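Local coordinates for protein methylmalonate-semialdehyde dehydrogenase (PDB 4ZZ7) that probably catalyses the NAD-dependent oxidation of methylmalonate semialdehyde to an acyl-CoA product, as a member of the aldehyde dehydrogenase family, at residues Phe323-Ile336 against Asn360-Ile372. Numbering follows the deposited sequence.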
ATOM      1  N   PHE A 323       9.178   7.465  40.409  1.00 27.09           N
ATOM      2  CA  PHE A 323       8.445   8.558  39.802  1.00 26.45           C
ATOM      3  C   PHE A 323       8.520   9.851  40.585  1.00 25.69           C
ATOM      4  O   PHE A 323       8.948   9.868  41.725  1.00 27.78           O
ATOM      5  CB  PHE A 323       6.998   8.145  39.482  1.00 26.60           C
ATOM      6  CG  PHE A 323       6.238   7.581  40.636  1.00 26.25           C
ATOM      7  CD1 PHE A 323       6.218   6.218  40.873  1.00 26.39           C
ATOM      8  CD2 PHE A 323       5.513   8.409  41.466  1.00 25.82           C
ATOM      9  CE1 PHE A 323       5.499   5.700  41.934  1.00 25.80           C
ATOM     10  CE2 PHE A 323       4.786   7.892  42.515  1.00 25.37           C
ATOM     11  CZ  PHE A 323       4.777   6.542  42.750  1.00 25.20           C
ATOM     12  N   GLY A 324       8.115  10.935  39.933  1.00 25.10           N
ATOM     13  CA  GLY A 324       8.229  12.283  40.481  1.00 23.73           C
ATOM     14  C   GLY A 324       6.948  12.844  41.062  1.00 22.48           C
ATOM     15  O   GLY A 324       6.011  12.115  41.373  1.00 22.02           O
ATOM     16  N   PRO A 325       6.898  14.160  41.211  1.00 22.71           N
ATOM     17  CA  PRO A 325       5.698  14.733  41.736  1.00 23.34           C
ATOM     18  C   PRO A 325       4.630  14.850  40.683  1.00 24.64           C
ATOM     19  O   PRO A 325       4.853  14.660  39.488  1.00 24.96           O
ATOM     20  CB  PRO A 325       6.137  16.128  42.181  1.00 23.69           C
ATOM     21  CG  PRO A 325       7.260  16.491  41.251  1.00 24.07           C
ATOM     22  CD  PRO A 325       7.873  15.187  40.793  1.00 24.12           C
ATOM     23  N   VAL A 326       3.458  15.190  41.157  1.00 26.35           N
ATOM     24  CA  VAL A 326       2.378  15.559  40.302  1.00 26.63           C
ATOM     25  C   VAL A 326       2.613  17.002  39.833  1.00 25.81           C
ATOM     26  O   VAL A 326       3.440  17.721  40.370  1.00 25.55           O
ATOM     27  CB  VAL A 326       1.063  15.285  41.042  1.00 28.21           C
ATOM     28  CG1 VAL A 326       0.216  16.549  41.213  1.00 30.53           C
ATOM     29  CG2 VAL A 326       0.347  14.101  40.381  1.00 27.57           C
ATOM     30  N   ILE A 327       1.900  17.393  38.797  1.00 26.41           N
ATOM     31  CA  ILE A 327       2.214  18.621  38.052  1.00 27.76           C
ATOM     32  C   ILE A 327       1.979  19.934  38.822  1.00 27.75           C
ATOM     33  O   ILE A 327       2.793  20.859  38.708  1.00 27.05           O
ATOM     34  CB  ILE A 327       1.502  18.616  36.656  1.00 27.77           C
ATOM     35  CG1 ILE A 327       1.956  19.780  35.773  1.00 27.15           C
ATOM     36  CG2 ILE A 327      -0.013  18.660  36.801  1.00 29.23           C
ATOM     37  CD1 ILE A 327       3.380  19.678  35.295  1.00 27.47           C
ATOM     38  N   THR A 328       0.876  20.007  39.573  1.00 29.16           N
ATOM     39  CA  THR A 328       0.498  21.216  40.334  1.00 30.69           C
ATOM     40  C   THR A 328      -0.111  20.857  41.673  1.00 32.63           C
ATOM     41  O   THR A 328      -0.560  19.732  41.875  1.00 32.06           O
ATOM     42  CB  THR A 328      -0.537  22.109  39.581  1.00 29.94           C
ATOM     43  OG1 THR A 328      -1.780  21.415  39.414  1.00 29.84           O
ATOM     44  CG2 THR A 328      -0.019  22.559  38.210  1.00 29.42           C
ATOM     45  N   ARG A 329      -0.151  21.840  42.570  1.00 37.57           N
ATOM     46  CA  ARG A 329      -0.808  21.696  43.880  1.00 41.22           C
ATOM     47  C   ARG A 329      -2.295  21.427  43.705  1.00 40.97           C
ATOM     48  O   ARG A 329      -2.853  20.607  44.435  1.00 36.64           O
ATOM     49  CB  ARG A 329      -0.594  22.954  44.734  1.00 44.85           C
ATOM     50  CG  ARG A 329      -1.400  23.009  46.039  1.00 49.61           C
ATOM     51  CD  ARG A 329      -0.522  23.397  47.222  1.00 55.64           C
ATOM     52  NE  ARG A 329       0.287  22.249  47.675  1.00 61.08           N
ATOM     53  CZ  ARG A 329       1.486  22.311  48.266  1.00 61.24           C
ATOM     54  NH1 ARG A 329       2.084  23.480  48.501  1.00 60.54           N
ATOM     55  NH2 ARG A 329       2.104  21.178  48.617  1.00 61.59           N
ATOM     56  N   GLN A 330      -2.915  22.135  42.751  1.00 42.85           N
ATOM     57  CA  GLN A 330      -4.320  21.942  42.394  1.00 45.28           C
ATOM     58  C   GLN A 330      -4.582  20.490  41.958  1.00 42.64           C
ATOM     59  O   GLN A 330      -5.575  19.874  42.371  1.00 40.77           O
ATOM     60  CB  GLN A 330      -4.728  22.921  41.290  1.00 50.39           C
ATOM     61  CG  GLN A 330      -6.215  22.889  40.964  1.00 58.16           C
ATOM     62  CD  GLN A 330      -6.585  23.804  39.817  1.00 67.77           C
ATOM     63  OE1 GLN A 330      -5.728  24.203  39.027  1.00 80.65           O
ATOM     64  NE2 GLN A 330      -7.867  24.138  39.711  1.00 72.50           N
ATOM     65  N   HIS A 331      -3.677  19.950  41.141  1.00 40.54           N
ATOM     66  CA  HIS A 331      -3.792  18.571  40.663  1.00 38.33           C
ATOM     67  C   HIS A 331      -3.514  17.560  41.760  1.00 37.31           C
ATOM     68  O   HIS A 331      -4.095  16.475  41.762  1.00 37.40           O
ATOM     69  CB  HIS A 331      -2.871  18.300  39.471  1.00 37.69           C
ATOM     70  CG  HIS A 331      -3.134  16.980  38.818  1.00 37.79           C
ATOM     71  ND1 HIS A 331      -4.351  16.667  38.254  1.00 39.34           N
ATOM     72  CD2 HIS A 331      -2.360  15.877  38.678  1.00 36.36           C
ATOM     73  CE1 HIS A 331      -4.310  15.431  37.786  1.00 38.22           C
ATOM     74  NE2 HIS A 331      -3.112  14.930  38.031  1.00 36.46           N
ATOM     75  N   GLN A 332      -2.617  17.909  42.677  1.00 36.82           N
ATOM     76  CA  GLN A 332      -2.352  17.078  43.851  1.00 37.04           C
ATOM     77  C   GLN A 332      -3.597  16.956  44.711  1.00 36.68           C
ATOM     78  O   GLN A 332      -3.965  15.862  45.129  1.00 34.56           O
ATOM     79  CB  GLN A 332      -1.224  17.674  44.706  1.00 38.09           C
ATOM     80  CG  GLN A 332      -0.786  16.789  45.884  1.00 37.32           C
ATOM     81  CD  GLN A 332       0.225  17.461  46.800  1.00 37.19           C
ATOM     82  OE1 GLN A 332       0.471  18.667  46.706  1.00 40.07           O
ATOM     83  NE2 GLN A 332       0.812  16.684  47.693  1.00 36.08           N
ATOM     84  N   GLU A 333      -4.224  18.092  44.992  1.00 38.85           N
ATOM     85  CA  GLU A 333      -5.433  18.103  45.792  1.00 40.89           C
ATOM     86  C   GLU A 333      -6.487  17.248  45.113  1.00 40.38           C
ATOM     87  O   GLU A 333      -7.119  16.416  45.780  1.00 37.07           O
ATOM     88  CB  GLU A 333      -5.924  19.533  46.027  1.00 46.06           C
ATOM     89  CG  GLU A 333      -5.131  20.278  47.112  1.00 49.75           C
ATOM     90  CD  GLU A 333      -5.342  21.793  47.085  1.00 53.16           C
ATOM     91  OE1 GLU A 333      -6.470  22.269  46.767  1.00 51.84           O
ATOM     92  OE2 GLU A 333      -4.354  22.502  47.380  1.00 55.09           O
ATOM     93  N   LYS A 334      -6.623  17.410  43.790  1.00 40.65           N
ATOM     94  CA  LYS A 334      -7.583  16.618  43.001  1.00 42.04           C
ATOM     95  C   LYS A 334      -7.352  15.110  43.123  1.00 37.98           C
ATOM     96  O   LYS A 334      -8.306  14.332  43.290  1.00 36.56           O
ATOM     97  CB  LYS A 334      -7.575  17.020  41.516  1.00 48.57           C
ATOM     98  CG  LYS A 334      -8.927  16.796  40.821  1.00 54.97           C
ATOM     99  CD  LYS A 334      -8.806  16.636  39.309  1.00 61.32           C
ATOM    100  CE  LYS A 334      -8.273  17.899  38.639  1.00 65.77           C
ATOM    101  NZ  LYS A 334      -8.200  17.736  37.159  1.00 70.78           N
ATOM    102  N   VAL A 335      -6.089  14.706  43.035  1.00 34.95           N
ATOM    103  CA  VAL A 335      -5.721  13.293  43.122  1.00 32.31           C
ATOM    104  C   VAL A 335      -5.945  12.733  44.529  1.00 31.77           C
ATOM    105  O   VAL A 335      -6.514  11.656  44.676  1.00 29.16           O
ATOM    106  CB  VAL A 335      -4.264  13.077  42.693  1.00 31.40           C
ATOM    107  CG1 VAL A 335      -3.798  11.656  43.029  1.00 31.42           C
ATOM    108  CG2 VAL A 335      -4.117  13.354  41.203  1.00 30.54           C
ATOM    109  N   ILE A 336      -5.465  13.463  45.541  1.00 32.02           N
ATOM    110  CA  ILE A 336      -5.755  13.161  46.937  1.00 32.89           C
ATOM    111  C   ILE A 336      -7.266  12.985  47.046  1.00 32.25           C
ATOM    112  O   ILE A 336      -7.735  11.964  47.538  1.00 29.87           O
ATOM    113  CB  ILE A 336      -5.325  14.317  47.890  1.00 36.46           C
ATOM    114  CG1 ILE A 336      -3.800  14.512  47.940  1.00 36.95           C
ATOM    115  CG2 ILE A 336      -5.844  14.079  49.310  1.00 38.37           C
ATOM    116  CD1 ILE A 336      -3.017  13.380  48.572  1.00 36.62           C
ATOM    117  N   ASN A 360      11.481  15.041  52.818  1.00 57.35           N
ATOM    118  CA  ASN A 360      12.903  15.251  52.478  1.00 50.54           C
ATOM    119  C   ASN A 360      13.147  16.534  51.752  1.00 51.45           C
ATOM    120  O   ASN A 360      13.608  16.553  50.624  1.00 54.09           O
ATOM    121  CB  ASN A 360      13.560  14.083  51.802  1.00 48.02           C
ATOM    122  CG  ASN A 360      13.392  12.832  52.593  1.00 44.93           C
ATOM    123  OD1 ASN A 360      13.048  12.891  53.745  1.00 43.45           O
ATOM    124  ND2 ASN A 360      13.613  11.699  51.981  1.00 48.38           N
ATOM    125  N   HIS A 361      12.862  17.619  52.462  1.00 52.65           N
ATOM    126  CA  HIS A 361      12.999  18.972  51.946  1.00 53.80           C
ATOM    127  C   HIS A 361      12.151  19.154  50.729  1.00 52.24           C
ATOM    128  O   HIS A 361      12.562  19.865  49.805  1.00 55.87           O
ATOM    129  CB  HIS A 361      14.457  19.278  51.628  1.00 56.67           C
ATOM    130  CG  HIS A 361      15.374  18.588  52.552  1.00 58.42           C
ATOM    131  ND1 HIS A 361      16.152  17.526  52.160  1.00 58.44           N
ATOM    132  CD2 HIS A 361      15.517  18.702  53.890  1.00 60.90           C
ATOM    133  CE1 HIS A 361      16.795  17.059  53.214  1.00 63.80           C
ATOM    134  NE2 HIS A 361      16.427  17.757  54.275  1.00 64.77           N
ATOM    135  N   GLU A 362      10.969  18.524  50.726  1.00 46.54           N
ATOM    136  CA  GLU A 362      10.012  18.794  49.675  1.00 43.28           C
ATOM    137  C   GLU A 362       8.536  18.729  50.116  1.00 42.19           C
ATOM    138  O   GLU A 362       7.981  17.647  50.225  1.00 40.80           O
ATOM    139  CB  GLU A 362      10.323  17.939  48.429  1.00 39.78           C
ATOM    140  CG  GLU A 362      11.374  18.517  47.442  1.00 36.15           C
ATOM    141  CD  GLU A 362      12.689  17.762  47.388  1.00 32.90           C
ATOM    142  OE1 GLU A 362      13.667  18.261  46.821  1.00 29.65           O
ATOM    143  OE2 GLU A 362      12.748  16.633  47.863  1.00 34.06           O
ATOM    144  N   ASN A 363       7.953  19.922  50.386  1.00 43.05           N
ATOM    145  CA  ASN A 363       6.491  20.214  50.327  1.00 39.80           C
ATOM    146  C   ASN A 363       6.071  20.624  48.888  1.00 39.70           C
ATOM    147  O   ASN A 363       5.380  21.625  48.672  1.00 37.23           O
ATOM    148  CB  ASN A 363       6.105  21.343  51.304  1.00 39.08           C
ATOM    149  CG  ASN A 363       6.354  22.755  50.736  1.00 37.75           C
ATOM    150  OD1 ASN A 363       7.267  22.978  49.941  1.00 36.74           O
ATOM    151  ND2 ASN A 363       5.524  23.704  51.136  1.00 36.94           N
ATOM    152  N   GLY A 364       6.524  19.857  47.904  1.00 38.03           N
ATOM    153  CA  GLY A 364       6.066  20.003  46.533  1.00 37.62           C
ATOM    154  C   GLY A 364       4.914  19.050  46.328  1.00 36.78           C
ATOM    155  O   GLY A 364       4.386  18.499  47.306  1.00 40.17           O
ATOM    156  N   PHE A 365       4.543  18.815  45.069  1.00 34.29           N
ATOM    157  CA  PHE A 365       3.230  18.201  44.753  1.00 32.53           C
ATOM    158  C   PHE A 365       3.330  16.669  44.619  1.00 31.31           C
ATOM    159  O   PHE A 365       3.011  16.085  43.588  1.00 31.04           O
ATOM    160  CB  PHE A 365       2.580  18.880  43.531  1.00 32.15           C
ATOM    161  CG  PHE A 365       2.888  20.353  43.424  1.00 31.38           C
ATOM    162  CD1 PHE A 365       2.739  21.188  44.516  1.00 29.79           C
ATOM    163  CD2 PHE A 365       3.356  20.891  42.241  1.00 30.85           C
ATOM    164  CE1 PHE A 365       3.051  22.525  44.430  1.00 29.55           C
ATOM    165  CE2 PHE A 365       3.647  22.238  42.150  1.00 30.97           C
ATOM    166  CZ  PHE A 365       3.501  23.053  43.248  1.00 29.78           C
ATOM    167  N   PHE A 366       3.738  16.037  45.718  1.00 29.50           N
ATOM    168  CA  PHE A 366       4.073  14.625  45.752  1.00 28.38           C
ATOM    169  C   PHE A 366       2.922  13.757  46.218  1.00 29.68           C
ATOM    170  O   PHE A 366       2.318  14.025  47.255  1.00 31.63           O
ATOM    171  CB  PHE A 366       5.288  14.398  46.661  1.00 26.97           C
ATOM    172  CG  PHE A 366       6.592  14.730  45.996  1.00 25.01           C
ATOM    173  CD1 PHE A 366       7.130  13.873  45.046  1.00 23.55           C
ATOM    174  CD2 PHE A 366       7.264  15.909  46.288  1.00 24.55           C
ATOM    175  CE1 PHE A 366       8.311  14.174  44.398  1.00 22.72           C
ATOM    176  CE2 PHE A 366       8.457  16.215  45.648  1.00 23.77           C
ATOM    177  CZ  PHE A 366       8.977  15.349  44.695  1.00 23.29           C
ATOM    178  N   VAL A 367       2.639  12.712  45.444  1.00 30.52           N
ATOM    179  CA  VAL A 367       1.677  11.671  45.825  1.00 30.73           C
ATOM    180  C   VAL A 367       2.340  10.307  45.638  1.00 31.49           C
ATOM    181  O   VAL A 367       2.957  10.025  44.606  1.00 30.00           O
ATOM    182  CB  VAL A 367       0.386  11.706  44.978  1.00 31.07           C
ATOM    183  CG1 VAL A 367      -0.572  10.596  45.405  1.00 30.13           C
ATOM    184  CG2 VAL A 367      -0.299  13.072  45.075  1.00 32.27           C
ATOM    185  N   GLY A 368       2.207   9.460  46.645  1.00 32.21           N
ATOM    186  CA  GLY A 368       2.863   8.171  46.615  1.00 31.83           C
ATOM    187  C   GLY A 368       1.996   7.163  45.917  1.00 31.31           C
ATOM    188  O   GLY A 368       0.793   7.349  45.792  1.00 32.80           O
ATOM    189  N   GLY A 369       2.603   6.076  45.484  1.00 30.42           N
ATOM    190  CA  GLY A 369       1.875   5.031  44.771  1.00 30.48           C
ATOM    191  C   GLY A 369       0.832   4.392  45.668  1.00 30.87           C
ATOM    192  O   GLY A 369       1.168   3.862  46.714  1.00 30.80           O
ATOM    193  N   THR A 370      -0.432   4.459  45.264  1.00 31.64           N
ATOM    194  CA  THR A 370      -1.539   3.947  46.065  1.00 31.52           C
ATOM    195  C   THR A 370      -2.259   2.800  45.356  1.00 29.82           C
ATOM    196  O   THR A 370      -2.358   2.797  44.138  1.00 27.86           O
ATOM    197  CB  THR A 370      -2.553   5.064  46.436  1.00 32.04           C
ATOM    198  OG1 THR A 370      -3.624   5.091  45.497  1.00 35.92           O
ATOM    199  CG2 THR A 370      -1.905   6.409  46.478  1.00 30.72           C
ATOM    200  N   LEU A 371      -2.770   1.852  46.142  1.00 30.16           N
ATOM    201  CA  LEU A 371      -3.568   0.729  45.645  1.00 30.18           C
ATOM    202  C   LEU A 371      -4.931   0.802  46.301  1.00 31.95           C
ATOM    203  O   LEU A 371      -5.001   0.887  47.524  1.00 35.71           O
ATOM    204  CB  LEU A 371      -2.915  -0.585  46.019  1.00 29.58           C
ATOM    205  CG  LEU A 371      -3.113  -1.742  45.047  1.00 30.36           C
ATOM    206  CD1 LEU A 371      -2.515  -3.014  45.617  1.00 29.78           C
ATOM    207  CD2 LEU A 371      -4.575  -1.984  44.751  1.00 32.41           C
ATOM    208  N   ILE A 372      -6.000   0.796  45.502  1.00 31.72           N
ATOM    209  CA  ILE A 372      -7.386   0.754  46.017  1.00 31.07           C
ATOM    210  C   ILE A 372      -7.979  -0.600  45.619  1.00 31.82           C
ATOM    211  O   ILE A 372      -7.749  -1.053  44.511  1.00 32.33           O
ATOM    212  CB  ILE A 372      -8.239   1.906  45.470  1.00 28.99           C
ATOM    213  CG1 ILE A 372      -7.548   3.238  45.756  1.00 29.07           C
ATOM    214  CG2 ILE A 372      -9.592   1.896  46.141  1.00 29.56           C
ATOM    215  CD1 ILE A 372      -8.239   4.460  45.183  1.00 28.52           C
TER
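Phe365 lays one face of its ring against the backbone at the start of helix 329-344, with Arg329 N 3.4 Å above the plane of the Phe365 ring, over its centre. Thr328 is the N-cap of that helix, its OG1 accepting from His331 N, so the aromatic ring packs on a helix N-terminus within the α/β fold of an aldehyde dehydrogenase. Phe365 is also the centre of an inverse gamma turn, closed by a weak Phe366 N to Gly364 O bond; its side chain points toward the helix start, and Phe365 O accepts from Val326 N at 2.6 Å (N-H...O angle 148°). The next ring serves the preceding loop: Pro325 CB sits 3.7 Å from the centroid of the Phe366 ring, over its face, a CH-pi contact to which the rigid, apolar pyrrolidine is well suited.

Arg329 crosses Phe365 at about a right angle, guanidinium and ring planes 80° apart; its length, bent at chi2 and chi3, lets NH2 reach Asn363 O in a weak hydrogen bond. One turn on, Gln332 is extended beyond CG (chi2 -174°), with CG 3.8 Å from Val367 CG2, OE1 against Phe365 CA, and NE2 3.1 Å from Phe366 O. Branched Val367 packs against the helix, its CG1 meeting Val335 CG1 and its CG2 Ile336 CD1, just before strand 370-373 enters its sheet. Pointing away from 360-372, Ile327 packs on Phe151, an NAD-binding residue. At the start of 323-336, Phe323 turns its ring edge to the backbone of Val367-Gly369, CE2 standing 3.5 Å from Val367 O and CZ 3.5 Å from Gly369 N.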